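Local structure of CELL division protein FTSZ (Haloferax volcanii, 4B45) at residues Val37-Ala42 / His62-Asp67; Gly66-Gly71 / Ser107-Ala112. The protein binds GTP and has GTPase activity, and as a tubulin-like cytoskeletal protein takes part in controlling the shape of the archaeal cell. All blocks are in the same frame, centred on the assembly; numbering follows the deposited sequence.

Contact 1: residues Val37-Ala42 / His62-Asp67. With GSP (5'-guanosine-diphosphate-monothiophosphate), chain C.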
loop_
_atom_site.group_PDB
_atom_site.type_symbol
_atom_site.label_atom_id
_atom_site.label_comp_id
_atom_site.label_asym_id
_atom_site.label_seq_id
_atom_site.Cartn_x
_atom_site.Cartn_y
_atom_site.Cartn_z
ATOM N N VAL A 37 -4.368 -3.558 -15.487
ATOM C CA VAL A 37 -4.865 -2.798 -16.609
ATOM C C VAL A 37 -3.749 -1.877 -17.098
ATOM O O VAL A 37 -3.062 -1.255 -16.295
ATOM C CB VAL A 37 -6.073 -1.931 -16.201
ATOM C CG1 VAL A 37 -6.695 -1.264 -17.431
ATOM C CG2 VAL A 37 -7.108 -2.767 -15.447
ATOM N N ASN A 38 -3.573 -1.786 -18.409
ATOM C CA ASN A 38 -2.525 -0.938 -18.981
ATOM C C ASN A 38 -2.834 -0.597 -20.423
ATOM O O ASN A 38 -3.779 -1.132 -21.000
ATOM C CB ASN A 38 -1.176 -1.642 -18.921
ATOM C CG ASN A 38 -0.021 -0.675 -18.819
ATOM O OD1 ASN A 38 -0.109 0.473 -19.257
ATOM N ND2 ASN A 38 1.067 -1.130 -18.217
ATOM N N THR A 39 -2.024 0.286 -20.998
ATOM C CA THR A 39 -2.175 0.724 -22.383
ATOM C C THR A 39 -0.910 0.370 -23.144
ATOM O O THR A 39 -0.808 0.612 -24.342
ATOM C CB THR A 39 -2.350 2.251 -22.457
ATOM O OG1 THR A 39 -1.283 2.892 -21.734
ATOM C CG2 THR A 39 -3.679 2.662 -21.841
ATOM N N ALA A 40 0.068 -0.174 -22.417
ATOM C CA ALA A 40 1.289 -0.684 -23.009
ATOM C C ALA A 40 1.187 -2.200 -23.023
ATOM O O ALA A 40 1.079 -2.823 -21.970
ATOM C CB ALA A 40 2.512 -0.227 -22.185
ATOM N N LYS A 41 1.191 -2.800 -24.210
ATOM C CA LYS A 41 0.974 -4.243 -24.304
ATOM C C LYS A 41 2.111 -5.058 -23.684
ATOM O O LYS A 41 1.870 -6.041 -22.988
ATOM C CB LYS A 41 0.713 -4.677 -25.753
ATOM C CG LYS A 41 0.595 -6.178 -25.924
ATOM C CD LYS A 41 0.125 -6.571 -27.325
ATOM C CE LYS A 41 0.031 -8.088 -27.454
ATOM N NZ LYS A 41 -0.375 -8.562 -28.813
ATOM N N ALA A 42 3.346 -4.639 -23.939
ATOM C CA ALA A 42 4.526 -5.332 -23.426
ATOM C C ALA A 42 4.539 -5.481 -21.892
ATOM O O ALA A 42 4.935 -6.525 -21.362
ATOM C CB ALA A 42 5.800 -4.631 -23.912
ATOM N N HIS A 62 1.094 0.981 -27.047
ATOM C CA HIS A 62 2.427 1.469 -26.681
ATOM C C HIS A 62 2.460 2.546 -25.586
ATOM O O HIS A 62 3.380 3.360 -25.548
ATOM C CB HIS A 62 3.273 1.871 -27.921
ATOM C CG HIS A 62 2.708 2.995 -28.743
ATOM N ND1 HIS A 62 2.205 4.159 -28.194
ATOM C CD2 HIS A 62 2.596 3.141 -30.088
ATOM C CE1 HIS A 62 1.801 4.965 -29.161
ATOM N NE2 HIS A 62 2.020 4.368 -30.321
ATOM N N GLY A 63 1.462 2.538 -24.701
ATOM C CA GLY A 63 1.454 3.417 -23.540
ATOM C C GLY A 63 1.106 4.849 -23.893
ATOM O O GLY A 63 0.991 5.184 -25.074
ATOM N N VAL A 64 0.946 5.700 -22.881
ATOM C CA VAL A 64 0.579 7.099 -23.126
ATOM C C VAL A 64 1.711 8.076 -22.838
ATOM O O VAL A 64 1.507 9.293 -22.884
ATOM C CB VAL A 64 -0.687 7.532 -22.342
ATOM C CG1 VAL A 64 -1.867 6.597 -22.653
ATOM C CG2 VAL A 64 -0.415 7.582 -20.832
ATOM N N GLY A 65 2.898 7.546 -22.547
ATOM C CA GLY A 65 4.113 8.349 -22.468
ATOM C C GLY A 65 4.049 9.510 -21.493
ATOM O O GLY A 65 4.517 10.612 -21.787
ATOM N N GLY A 66 3.441 9.269 -20.337
ATOM C CA GLY A 66 3.471 10.225 -19.242
ATOM C C GLY A 66 2.408 11.282 -19.397
ATOM O O GLY A 66 2.384 12.248 -18.648
ATOM N N ASP A 67 1.529 11.099 -20.378
ATOM C CA ASP A 67 0.417 12.016 -20.610
ATOM C C ASP A 67 -0.751 11.609 -19.708
ATOM O O ASP A 67 -1.505 10.676 -20.018
ATOM C CB ASP A 67 -0.005 11.959 -22.081
ATOM C CG ASP A 67 -0.952 13.091 -22.481
ATOM O OD1 ASP A 67 -1.768 13.541 -21.647
ATOM O OD2 ASP A 67 -0.878 13.527 -23.651
HETATM P PG GSP C . 3.875 5.918 -18.691
HETATM O O3B GSP C . 2.635 5.222 -17.950
HETATM S S1G GSP C . 5.043 7.164 -17.524
HETATM O O2G GSP C . 4.789 4.833 -19.333
HETATM O O3G GSP C . 3.240 6.793 -19.697
HETATM P PB GSP C . 2.667 4.360 -16.605
HETATM O O1B GSP C . 2.627 2.870 -16.837
HETATM O O2B GSP C . 1.431 4.736 -15.798
HETATM P PA GSP C . 4.516 3.845 -14.559
HETATM O O1A GSP C . 5.796 3.124 -14.886
HETATM O O2A GSP C . 3.549 2.840 -13.989
HETATM O O3A GSP C . 3.964 4.669 -15.774
HETATM O "O5'" GSP C . 4.729 4.878 -13.418
HETATM C "C5'" GSP C . 5.905 5.596 -13.253
HETATM C "C4'" GSP C . 6.217 5.835 -11.837
HETATM O "O4'" GSP C . 6.178 4.637 -11.121
HETATM C "C3'" GSP C . 7.576 6.377 -11.646
HETATM O "O3'" GSP C . 7.530 7.135 -10.498
HETATM C "C2'" GSP C . 8.413 5.204 -11.422
HETATM O "O2'" GSP C . 9.486 5.545 -10.611
HETATM C "C1'" GSP C . 7.526 4.319 -10.691
HETATM N N9 GSP C . 7.713 2.899 -10.914
HETATM C C8 GSP C . 7.850 2.286 -12.094
HETATM N N7 GSP C . 7.946 0.957 -11.891
HETATM C C5 GSP C . 7.855 0.721 -10.547
HETATM C C6 GSP C . 7.876 -0.468 -9.769
HETATM O O6 GSP C . 8.031 -1.715 -10.346
HETATM N N1 GSP C . 7.764 -0.357 -8.424
HETATM C C2 GSP C . 7.618 0.855 -7.842
HETATM N N2 GSP C . 7.494 0.901 -6.380
HETATM N N3 GSP C . 7.583 2.002 -8.538
HETATM C C4 GSP C . 7.708 1.952 -9.916
#

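Contact 2: residues Gly66-Gly71 / Ser107-Ala112. With GSP (5'-guanosine-diphosphate-monothiophosphate), chain C.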
loop_
_atom_site.group_PDB
_atom_site.type_symbol
_atom_site.label_atom_id
_atom_site.label_comp_id
_atom_site.label_asym_id
_atom_site.label_seq_id
_atom_site.Cartn_x
_atom_site.Cartn_y
_atom_site.Cartn_z
ATOM N N GLY A 66 3.441 9.269 -20.337
ATOM C CA GLY A 66 3.471 10.225 -19.242
ATOM C C GLY A 66 2.408 11.282 -19.397
ATOM O O GLY A 66 2.384 12.248 -18.648
ATOM N N ASP A 67 1.529 11.099 -20.378
ATOM C CA ASP A 67 0.417 12.016 -20.610
ATOM C C ASP A 67 -0.751 11.609 -19.708
ATOM O O ASP A 67 -1.505 10.676 -20.018
ATOM C CB ASP A 67 -0.005 11.959 -22.081
ATOM C CG ASP A 67 -0.952 13.091 -22.481
ATOM O OD1 ASP A 67 -1.768 13.541 -21.647
ATOM O OD2 ASP A 67 -0.878 13.527 -23.651
ATOM N N ASN A 68 -0.874 12.317 -18.590
ATOM C CA ASN A 68 -1.903 12.092 -17.586
ATOM C C ASN A 68 -3.333 12.216 -18.140
ATOM O O ASN A 68 -4.205 11.421 -17.809
ATOM C CB ASN A 68 -1.693 13.102 -16.444
ATOM C CG ASN A 68 -2.558 12.818 -15.231
ATOM O OD1 ASN A 68 -3.773 12.649 -15.332
ATOM N ND2 ASN A 68 -1.931 12.782 -14.062
ATOM N N GLU A 69 -3.571 13.220 -18.969
ATOM C CA GLU A 69 -4.912 13.472 -19.478
ATOM C C GLU A 69 -5.346 12.428 -20.512
ATOM O O GLU A 69 -6.525 12.102 -20.628
ATOM C CB GLU A 69 -5.003 14.892 -20.035
ATOM C CG GLU A 69 -4.681 15.952 -18.986
ATOM C CD GLU A 69 -4.674 17.365 -19.541
ATOM O OE1 GLU A 69 -4.869 17.533 -20.767
ATOM O OE2 GLU A 69 -4.468 18.312 -18.749
ATOM N N LEU A 70 -4.384 11.897 -21.252
ATOM C CA LEU A 70 -4.649 10.782 -22.150
ATOM C C LEU A 70 -4.895 9.506 -21.345
ATOM O O LEU A 70 -5.731 8.681 -21.720
ATOM C CB LEU A 70 -3.482 10.589 -23.123
ATOM C CG LEU A 70 -3.663 9.565 -24.243
ATOM C CD1 LEU A 70 -4.987 9.784 -24.977
ATOM C CD2 LEU A 70 -2.490 9.654 -25.210
ATOM N N GLY A 71 -4.171 9.358 -20.234
ATOM C CA GLY A 71 -4.355 8.221 -19.340
ATOM C C GLY A 71 -5.748 8.170 -18.738
ATOM O O GLY A 71 -6.328 7.096 -18.541
ATOM N N SER A 107 -0.523 6.426 -17.289
ATOM C CA SER A 107 -1.659 5.517 -17.222
ATOM C C SER A 107 -2.239 5.403 -15.816
ATOM O O SER A 107 -3.441 5.583 -15.617
ATOM C CB SER A 107 -1.273 4.129 -17.734
ATOM O OG SER A 107 -1.189 4.122 -19.146
ATOM N N GLY A 108 -1.385 5.092 -14.849
ATOM C CA GLY A 108 -1.826 4.956 -13.476
ATOM C C GLY A 108 -2.321 6.295 -12.990
ATOM O O GLY A 108 -3.427 6.409 -12.474
ATOM N N SER A 109 -1.493 7.312 -13.181
ATOM C CA SER A 109 -1.817 8.668 -12.766
ATOM C C SER A 109 -3.191 9.099 -13.271
ATOM O O SER A 109 -4.026 9.571 -12.499
ATOM C CB SER A 109 -0.744 9.615 -13.291
ATOM O OG SER A 109 -1.122 10.968 -13.172
ATOM N N GLY A 110 -3.422 8.922 -14.569
ATOM C CA GLY A 110 -4.679 9.319 -15.178
ATOM C C GLY A 110 -5.818 8.379 -14.844
ATOM O O GLY A 110 -6.879 8.814 -14.403
ATOM N N GLY A 111 -5.581 7.082 -15.021
ATOM C CA GLY A 111 -6.622 6.084 -14.857
ATOM C C GLY A 111 -6.998 5.720 -13.427
ATOM O O GLY A 111 -8.135 5.331 -13.179
ATOM N N ALA A 112 -6.065 5.819 -12.479
ATOM C CA ALA A 112 -6.379 5.388 -11.115
ATOM C C ALA A 112 -7.570 6.129 -10.510
ATOM O O ALA A 112 -8.483 5.493 -9.990
ATOM C CB ALA A 112 -5.146 5.463 -10.192
HETATM P PG GSP C . 3.875 5.918 -18.691
HETATM O O3B GSP C . 2.635 5.222 -17.950
HETATM S S1G GSP C . 5.043 7.164 -17.524
HETATM O O2G GSP C . 4.789 4.833 -19.333
HETATM O O3G GSP C . 3.240 6.793 -19.697
HETATM P PB GSP C . 2.667 4.360 -16.605
HETATM O O1B GSP C . 2.627 2.870 -16.837
HETATM O O2B GSP C . 1.431 4.736 -15.798
HETATM P PA GSP C . 4.516 3.845 -14.559
HETATM O O1A GSP C . 5.796 3.124 -14.886
HETATM O O2A GSP C . 3.549 2.840 -13.989
HETATM O O3A GSP C . 3.964 4.669 -15.774
HETATM O "O5'" GSP C . 4.729 4.878 -13.418
HETATM C "C5'" GSP C . 5.905 5.596 -13.253
HETATM C "C4'" GSP C . 6.217 5.835 -11.837
HETATM O "O4'" GSP C . 6.178 4.637 -11.121
HETATM C "C3'" GSP C . 7.576 6.377 -11.646
HETATM O "O3'" GSP C . 7.530 7.135 -10.498
HETATM C "C2'" GSP C . 8.413 5.204 -11.422
HETATM O "O2'" GSP C . 9.486 5.545 -10.611
HETATM C "C1'" GSP C . 7.526 4.319 -10.691
HETATM N N9 GSP C . 7.713 2.899 -10.914
HETATM C C8 GSP C . 7.850 2.286 -12.094
HETATM N N7 GSP C . 7.946 0.957 -11.891
HETATM C C5 GSP C . 7.855 0.721 -10.547
HETATM C C6 GSP C . 7.876 -0.468 -9.769
HETATM O O6 GSP C . 8.031 -1.715 -10.346
HETATM N N1 GSP C . 7.764 -0.357 -8.424
HETATM C C2 GSP C . 7.618 0.855 -7.842
HETATM N N2 GSP C . 7.494 0.901 -6.380
HETATM N N3 GSP C . 7.583 2.002 -8.538
HETATM C C4 GSP C . 7.708 1.952 -9.916
HETATM O O HOH W 1 -4.875 12.807 -12.301
HETATM O O HOH W 2 -5.260 4.338 -17.889
#

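Contact 1: residues Val37-Ala42 / His62-Asp67
Thr-39 lies across the backbone of Gly-63 and the start of Val-64 and has the largest single share of the buried surface. Its CB sits 4.1 Å from Gly-63 CA. A chi1 of 52° folds OG1 back over the main chain, and this brings it to 3.3 Å from Gly-63 CA. The same oxygen lies 3.9 Å from Val-64 CG1. This hydroxyl has its polar partner elsewhere, in a hydrogen bond with the side chain of Ser-107. CG2 branches off anti to the carbonyl carbon, and the side chain as a whole also packs on Val-74 of helix 68-85, Ile-54 and Val-59.

The backbones meet in a single bridge that pairs Ala-40 with His-62. Gly-63 N donates to Thr-39 O at 3.0 Å, from well above the carbonyl plane (57° out of it), and the Ala-40 methyl leans on the same glycine. On the other flank Asn-38 OD1 accepts from Thr-39 N at 2.6 Å and more weakly from Ala-40 N, two bonds that hold the chain in its bend as strand 31-38 ends.

Beyond Gly-63 the chain makes a type I' turn, closed by Asp-67 N to Val-64 O at 3.1 Å. The turn presents Gly-66 N to O3G of the nucleotide at 2.6 Å, while Val-64 CG2 lies 3.9 Å from that oxygen. In this chain the end of strand 31-38 braces the loop. A glycine-rich loop before helix 68-85 that gives a backbone amide to the terminal (thio)phosphate is characteristic of the tubulin/FtsZ GTPase domain, where it corresponds to loop T3.

Contact 2: residues Gly66-Gly71 / Ser107-Ala112
The tubulin/FtsZ signature motif, GGGSGSG in this chain, ends in the first turn of helix 107-120, where Ser-109, Gly-110 and the backbone of Ser-107 meet Asn-68 and Gly-71 of helix 68-85. With no side chain between them, Gly-71 CA and Gly-110 CA come within 4.3 Å. Nearby, Gly-110 CA makes a CH...O contact with Asn-68 O at 3.4 Å (131° at the hydrogen). Water 2 bridges the two helices, donating to Gly-71 O at 3.0 Å and to Ser-107 O at 3.2 Å.

The Asn-68 carboxamide swings across to Ser-109 because CG stands anti to the backbone N (chi1 -170°). As modelled, its ND2 crowds Ser-109 OG too closely for the detail to be trusted. Its OD1 accepts from water 1 at 3.2 Å, and that water also reaches Ser-109 O weakly. Ser-109 OG is itself hydrogen-bonded to Asn-145 O.

Each helix start has its own acceptor. Asp-67, the N-cap of helix 68-85, takes Leu-70 N on OD1 at 3.1 Å, whereas helix 107-120 points its first amides at the nucleotide: Gly-108 N reaches O2B at 3.0 Å, nearly straight (171°), and Ser-107 N adds weaker bonds.

Around the pair, Ala-112 packs on Val-99 and Ala-101 of strand 96-102, Ser-149 of helix 140-156 bonds Ser-109 O, and Leu-70 rests on helix 56-59.

Overall arrangement
The two contacts follow one another along the chain and neither nest nor cross. Contact 1 closes the loop that leaves strand 31-38 and runs through helix 41-45, strand 50-53 and helix 56-59. Its second segment passes straight into the first of contact 2, with Gly-66 and Asp-67 common to both. Contact 2 then closes the excursion made by the rest of helix 68-85 and strand 96-102. Val-64 packs between them, its CG1 on Leu-70 CG and its CG2 against Ser-107 N, and the Thr-39 to Ser-107 hydroxyl pair is a second, polar link. Together they tie the end of strand 31-38 and the starts of helices 68-85 and 107-120 around the phosphates of the nucleotide.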